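Local coordinates for acyl-ACP thioesterase (Bacteroides thetaiotaomicron, PDB 2ESS), which probably hydrolyses the thioester bond of fatty acyl-ACP, releasing free fatty acids during lipid biosynthesis, at residues A[7-20]-A[73-85]. Numbering follows the deposited sequence.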
loop_
_atom_site.group_PDB
_atom_site.type_symbol
_atom_site.label_atom_id
_atom_site.label_comp_id
_atom_site.label_asym_id
_atom_site.label_seq_id
_atom_site.Cartn_x
_atom_site.Cartn_y
_atom_site.Cartn_z
ATOM N N LYS A 7 -9.377 3.669 -27.729
ATOM C CA LYS A 7 -8.028 3.225 -27.370
ATOM C C LYS A 7 -7.654 3.554 -25.929
ATOM O O LYS A 7 -6.597 3.166 -25.475
ATOM C CB LYS A 7 -7.020 3.896 -28.290
ATOM C CG LYS A 7 -7.250 3.589 -29.753
ATOM C CD LYS A 7 -6.568 4.579 -30.641
ATOM C CE LYS A 7 -6.646 4.152 -32.098
ATOM N NZ LYS A 7 -5.772 5.008 -32.942
ATOM N N ILE A 8 -8.515 4.294 -25.237
ATOM C CA ILE A 8 -8.337 4.682 -23.834
ATOM C C ILE A 8 -8.937 3.640 -22.885
ATOM O O ILE A 8 -10.044 3.165 -23.076
ATOM C CB ILE A 8 -8.956 6.101 -23.554
ATOM C CG1 ILE A 8 -8.316 7.133 -24.483
ATOM C CG2 ILE A 8 -8.754 6.503 -22.103
ATOM C CD1 ILE A 8 -9.096 8.451 -24.597
ATOM N N GLY A 9 -8.172 3.242 -21.886
ATOM C CA GLY A 9 -8.687 2.471 -20.794
ATOM C C GLY A 9 -9.044 3.398 -19.644
ATOM O O GLY A 9 -8.254 4.271 -19.280
ATOM N N THR A 10 -10.196 3.161 -19.034
ATOM C CA THR A 10 -10.679 3.938 -17.877
ATOM C C THR A 10 -10.975 3.035 -16.685
ATOM O O THR A 10 -11.695 2.067 -16.808
ATOM C CB THR A 10 -11.999 4.727 -18.218
ATOM O OG1 THR A 10 -11.833 5.453 -19.447
ATOM C CG2 THR A 10 -12.397 5.682 -17.055
ATOM N N TYR A 11 -10.430 3.368 -15.523
ATOM C CA TYR A 11 -10.464 2.498 -14.355
ATOM C C TYR A 11 -10.935 3.298 -13.165
ATOM O O TYR A 11 -10.516 4.428 -12.994
ATOM C CB TYR A 11 -9.078 1.877 -14.124
ATOM C CG TYR A 11 -8.593 1.198 -15.387
ATOM C CD1 TYR A 11 -9.094 -0.029 -15.791
ATOM C CD2 TYR A 11 -7.708 1.845 -16.241
ATOM C CE1 TYR A 11 -8.682 -0.605 -16.981
ATOM C CE2 TYR A 11 -7.290 1.265 -17.440
ATOM C CZ TYR A 11 -7.768 0.049 -17.802
ATOM O OH TYR A 11 -7.331 -0.481 -19.002
ATOM N N GLN A 12 -11.846 2.710 -12.398
ATOM C CA GLN A 12 -12.505 3.350 -11.261
ATOM C C GLN A 12 -11.916 2.942 -9.917
ATOM O O GLN A 12 -11.651 1.767 -9.655
ATOM C CB GLN A 12 -13.997 2.982 -11.229
ATOM C CG GLN A 12 -14.779 3.337 -12.469
ATOM C CD GLN A 12 -14.777 4.817 -12.714
ATOM O OE1 GLN A 12 -14.875 5.609 -11.770
ATOM N NE2 GLN A 12 -14.628 5.209 -13.979
ATOM N N PHE A 13 -11.718 3.925 -9.053
ATOM C CA PHE A 13 -11.175 3.699 -7.717
ATOM C C PHE A 13 -11.913 4.491 -6.640
ATOM O O PHE A 13 -12.665 5.408 -6.931
ATOM C CB PHE A 13 -9.711 4.086 -7.698
ATOM C CG PHE A 13 -8.896 3.364 -8.692
ATOM C CD1 PHE A 13 -8.553 2.041 -8.470
ATOM C CD2 PHE A 13 -8.509 3.970 -9.877
ATOM C CE1 PHE A 13 -7.810 1.340 -9.413
ATOM C CE2 PHE A 13 -7.743 3.278 -10.820
ATOM C CZ PHE A 13 -7.396 1.970 -10.589
ATOM N N VAL A 14 -11.676 4.111 -5.397
ATOM C CA VAL A 14 -12.074 4.916 -4.238
ATOM C C VAL A 14 -10.827 5.129 -3.382
ATOM O O VAL A 14 -10.072 4.172 -3.160
ATOM C CB VAL A 14 -13.141 4.190 -3.403
ATOM C CG1 VAL A 14 -13.534 5.032 -2.183
ATOM C CG2 VAL A 14 -14.363 3.879 -4.252
ATOM N N ALA A 15 -10.610 6.352 -2.880
ATOM C CA ALA A 15 -9.481 6.644 -1.980
ATOM C C ALA A 15 -9.693 6.035 -0.557
ATOM O O ALA A 15 -10.467 6.536 0.249
ATOM C CB ALA A 15 -9.253 8.150 -1.891
ATOM N N GLU A 16 -8.977 4.961 -0.256
ATOM C CA GLU A 16 -9.136 4.259 1.016
ATOM C C GLU A 16 -8.333 4.938 2.134
ATOM O O GLU A 16 -7.269 5.559 1.872
ATOM C CB GLU A 16 -8.627 2.804 0.898
ATOM C CG GLU A 16 -9.096 2.014 -0.322
ATOM C CD GLU A 16 -8.211 0.755 -0.609
ATOM O OE1 GLU A 16 -7.309 0.420 0.225
ATOM O OE2 GLU A 16 -8.409 0.121 -1.684
ATOM N N PRO A 17 -8.781 4.773 3.402
ATOM C CA PRO A 17 -8.174 5.418 4.576
ATOM C C PRO A 17 -6.701 5.130 4.809
ATOM O O PRO A 17 -5.961 5.988 5.325
ATOM C CB PRO A 17 -9.002 4.843 5.743
ATOM C CG PRO A 17 -10.286 4.476 5.131
ATOM C CD PRO A 17 -9.953 3.963 3.795
ATOM N N PHE A 18 -6.246 3.943 4.437
ATOM C CA PHE A 18 -4.825 3.616 4.629
ATOM C C PHE A 18 -3.972 4.043 3.459
ATOM O O PHE A 18 -2.777 3.789 3.434
ATOM C CB PHE A 18 -4.662 2.116 4.968
ATOM C CG PHE A 18 -5.275 1.734 6.282
ATOM C CD1 PHE A 18 -5.075 2.517 7.408
ATOM C CD2 PHE A 18 -6.068 0.618 6.400
ATOM C CE1 PHE A 18 -5.655 2.191 8.607
ATOM C CE2 PHE A 18 -6.640 0.299 7.608
ATOM C CZ PHE A 18 -6.430 1.087 8.703
ATOM N N HIS A 19 -4.604 4.689 2.479
ATOM C CA HIS A 19 -3.952 5.173 1.285
ATOM C C HIS A 19 -3.936 6.702 1.191
ATOM O O HIS A 19 -3.601 7.226 0.136
ATOM C CB HIS A 19 -4.686 4.623 0.070
ATOM C CG HIS A 19 -4.457 3.159 -0.147
ATOM N ND1 HIS A 19 -5.181 2.421 -1.059
ATOM C CD2 HIS A 19 -3.570 2.302 0.423
ATOM C CE1 HIS A 19 -4.746 1.171 -1.040
ATOM N NE2 HIS A 19 -3.770 1.075 -0.153
ATOM N N VAL A 20 -4.302 7.390 2.268
ATOM C CA VAL A 20 -4.245 8.848 2.307
ATOM C C VAL A 20 -3.309 9.344 3.379
ATOM O O VAL A 20 -2.977 8.612 4.297
ATOM C CB VAL A 20 -5.642 9.488 2.494
ATOM C CG1 VAL A 20 -6.571 9.074 1.341
ATOM C CG2 VAL A 20 -6.195 9.224 3.942
ATOM N N PRO A 73 -7.238 13.204 -4.989
ATOM C CA PRO A 73 -8.506 12.756 -4.380
ATOM C C PRO A 73 -8.501 12.723 -2.841
ATOM O O PRO A 73 -7.467 12.429 -2.238
ATOM C CB PRO A 73 -8.638 11.326 -4.889
ATOM C CG PRO A 73 -7.822 11.243 -6.056
ATOM C CD PRO A 73 -6.691 12.220 -5.918
ATOM N N TYR A 74 -9.655 12.972 -2.242
ATOM C CA TYR A 74 -9.833 12.928 -0.793
ATOM C C TYR A 74 -10.350 11.572 -0.295
ATOM O O TYR A 74 -11.012 10.825 -1.022
ATOM C CB TYR A 74 -10.780 14.052 -0.364
ATOM C CG TYR A 74 -10.900 14.261 1.126
ATOM C CD1 TYR A 74 -9.991 15.053 1.807
ATOM C CD2 TYR A 74 -11.939 13.681 1.850
ATOM C CE1 TYR A 74 -10.106 15.272 3.180
ATOM C CE2 TYR A 74 -12.060 13.878 3.236
ATOM C CZ TYR A 74 -11.130 14.677 3.893
ATOM O OH TYR A 74 -11.225 14.902 5.239
ATOM N N GLN A 75 -10.054 11.266 0.966
ATOM C CA GLN A 75 -10.464 10.028 1.593
ATOM C C GLN A 75 -11.923 9.715 1.289
ATOM O O GLN A 75 -12.779 10.572 1.430
ATOM C CB GLN A 75 -10.261 10.114 3.112
ATOM C CG GLN A 75 -10.470 8.806 3.802
ATOM C CD GLN A 75 -10.220 8.885 5.298
ATOM O OE1 GLN A 75 -9.166 8.500 5.772
ATOM N NE2 GLN A 75 -11.173 9.421 6.027
ATOM N N TYR A 76 -12.166 8.482 0.848
ATOM C CA TYR A 76 -13.489 7.968 0.466
ATOM C C TYR A 76 -14.146 8.519 -0.814
ATOM O O TYR A 76 -15.240 8.097 -1.153
ATOM C CB TYR A 76 -14.480 8.066 1.616
ATOM C CG TYR A 76 -14.156 7.172 2.767
ATOM C CD1 TYR A 76 -13.981 5.796 2.586
ATOM C CD2 TYR A 76 -14.024 7.693 4.026
ATOM C CE1 TYR A 76 -13.694 4.977 3.659
ATOM C CE2 TYR A 76 -13.734 6.901 5.098
ATOM C CZ TYR A 76 -13.569 5.559 4.921
ATOM O OH TYR A 76 -13.290 4.816 6.032
ATOM N N GLU A 77 -13.465 9.396 -1.544
ATOM C CA GLU A 77 -13.984 9.870 -2.813
ATOM C C GLU A 77 -13.665 8.878 -3.908
ATOM O O GLU A 77 -12.614 8.243 -3.906
ATOM C CB GLU A 77 -13.358 11.190 -3.213
ATOM C CG GLU A 77 -13.658 12.336 -2.335
ATOM C CD GLU A 77 -13.146 13.664 -2.921
ATOM O OE1 GLU A 77 -12.151 13.690 -3.750
ATOM O OE2 GLU A 77 -13.756 14.682 -2.535
ATOM N N LYS A 78 -14.583 8.780 -4.856
ATOM C CA LYS A 78 -14.333 8.094 -6.089
ATOM C C LYS A 78 -13.409 8.942 -6.931
ATOM O O LYS A 78 -13.427 10.174 -6.866
ATOM C CB LYS A 78 -15.629 7.886 -6.856
ATOM C CG LYS A 78 -16.581 6.882 -6.211
ATOM C CD LYS A 78 -17.903 6.845 -6.990
ATOM C CE LYS A 78 -18.971 6.068 -6.250
ATOM N NZ LYS A 78 -20.316 6.416 -6.783
ATOM N N PHE A 79 -12.617 8.253 -7.723
ATOM C CA PHE A 79 -11.802 8.851 -8.739
ATOM C C PHE A 79 -11.553 7.843 -9.838
ATOM O O PHE A 79 -11.863 6.668 -9.706
ATOM C CB PHE A 79 -10.500 9.451 -8.161
ATOM C CG PHE A 79 -9.480 8.444 -7.677
ATOM C CD1 PHE A 79 -9.573 7.906 -6.395
ATOM C CD2 PHE A 79 -8.384 8.088 -8.476
ATOM C CE1 PHE A 79 -8.641 7.003 -5.907
ATOM C CE2 PHE A 79 -7.422 7.193 -7.983
ATOM C CZ PHE A 79 -7.547 6.656 -6.704
ATOM N N SER A 80 -11.030 8.309 -10.952
ATOM C CA SER A 80 -10.698 7.377 -12.023
ATOM C C SER A 80 -9.412 7.764 -12.729
ATOM O O SER A 80 -8.940 8.916 -12.629
ATOM C CB SER A 80 -11.878 7.247 -12.998
ATOM O OG SER A 80 -12.144 8.483 -13.559
ATOM N N VAL A 81 -8.856 6.769 -13.405
ATOM C CA VAL A 81 -7.645 6.921 -14.174
ATOM C C VAL A 81 -7.951 6.512 -15.613
ATOM O O VAL A 81 -8.556 5.451 -15.872
ATOM C CB VAL A 81 -6.534 6.048 -13.589
ATOM C CG1 VAL A 81 -5.267 6.081 -14.481
ATOM C CG2 VAL A 81 -6.245 6.437 -12.142
ATOM N N GLN A 82 -7.535 7.348 -16.550
ATOM C CA GLN A 82 -7.551 7.005 -17.972
ATOM C C GLN A 82 -6.095 6.863 -18.399
ATOM O O GLN A 82 -5.233 7.597 -17.932
ATOM C CB GLN A 82 -8.233 8.084 -18.802
ATOM C CG GLN A 82 -9.741 8.056 -18.736
ATOM C CD GLN A 82 -10.358 9.281 -19.326
ATOM O OE1 GLN A 82 -9.684 10.266 -19.584
ATOM N NE2 GLN A 82 -11.644 9.228 -19.542
ATOM N N THR A 83 -5.842 5.933 -19.308
ATOM C CA THR A 83 -4.505 5.706 -19.819
ATOM C C THR A 83 -4.565 5.267 -21.279
ATOM O O THR A 83 -5.543 4.660 -21.738
ATOM C CB THR A 83 -3.762 4.664 -18.945
ATOM O OG1 THR A 83 -2.414 4.586 -19.391
ATOM C CG2 THR A 83 -4.466 3.292 -18.975
ATOM N N TRP A 84 -3.501 5.583 -22.000
ATOM C CA TRP A 84 -3.419 5.329 -23.412
ATOM C C TRP A 84 -1.953 5.424 -23.817
ATOM O O TRP A 84 -1.140 6.041 -23.117
ATOM C CB TRP A 84 -4.263 6.358 -24.201
ATOM C CG TRP A 84 -3.801 7.760 -24.055
ATOM C CD1 TRP A 84 -2.909 8.419 -24.848
ATOM C CD2 TRP A 84 -4.189 8.678 -23.033
ATOM N NE1 TRP A 84 -2.713 9.688 -24.374
ATOM C CE2 TRP A 84 -3.494 9.872 -23.260
ATOM C CE3 TRP A 84 -5.054 8.595 -21.934
ATOM C CZ2 TRP A 84 -3.652 10.985 -22.454
ATOM C CZ3 TRP A 84 -5.205 9.688 -21.133
ATOM C CH2 TRP A 84 -4.505 10.875 -21.393
ATOM N N VAL A 85 -1.642 4.794 -24.935
ATOM C CA VAL A 85 -0.343 4.859 -25.573
ATOM C C VAL A 85 -0.274 6.046 -26.483
ATOM O O VAL A 85 -1.068 6.167 -27.398
ATOM C CB VAL A 85 -0.050 3.563 -26.387
ATOM C CG1 VAL A 85 1.306 3.639 -27.127
ATOM C CG2 VAL A 85 -0.067 2.355 -25.464
HETATM O O HOH W 1 -3.819 3.406 -26.192
HETATM O O HOH W 2 -6.856 7.918 6.979
#
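Phe13 lies across Phe79 on the face of the sheet that also carries Tyr11 and Val81. Followed outward, Phe13 CB sits over one face of the Phe79 ring, 3.7 Å from its centroid, a CH-pi contact; CG and CD2 run on beside Phe79 CZ and CE2, the ring planes 33° apart, and Phe13 CE2, farther out on the ring, comes within 3.7 Å of Val81 CG2. Phe79 holds CG between its backbone N and carbonyl carbon (chi1 70°), which swings the ring under Phe13; Pro73 CG covers the opposite face. With an alanine in place of Phe79, Phe13 CB and Pro73 CG would probably lose the ring between them and face a gap. The backbones pair antiparallel: strand 9-14 forms one edge of the hot-dog sheet within this chain, and helix 28-45 packs on its aromatic face, where the flat rings of Tyr11 and Phe13 meet Cys38. Gly9 suits its place because a CB there would clash with Tyr11 OH. Beyond the strands, the type II turn Tyr74-Glu77 is clasped by Ala15, whose O accepts Tyr76 N at 2.7 Å and whose N donates to Glu77 O at 2.9 Å; its side chain, a single methyl, brings CB to 3.3 Å from Tyr74 O. Farther along, Pro17 CG meets Tyr76 CZ at 3.5 Å, the two side chains nearly perpendicular.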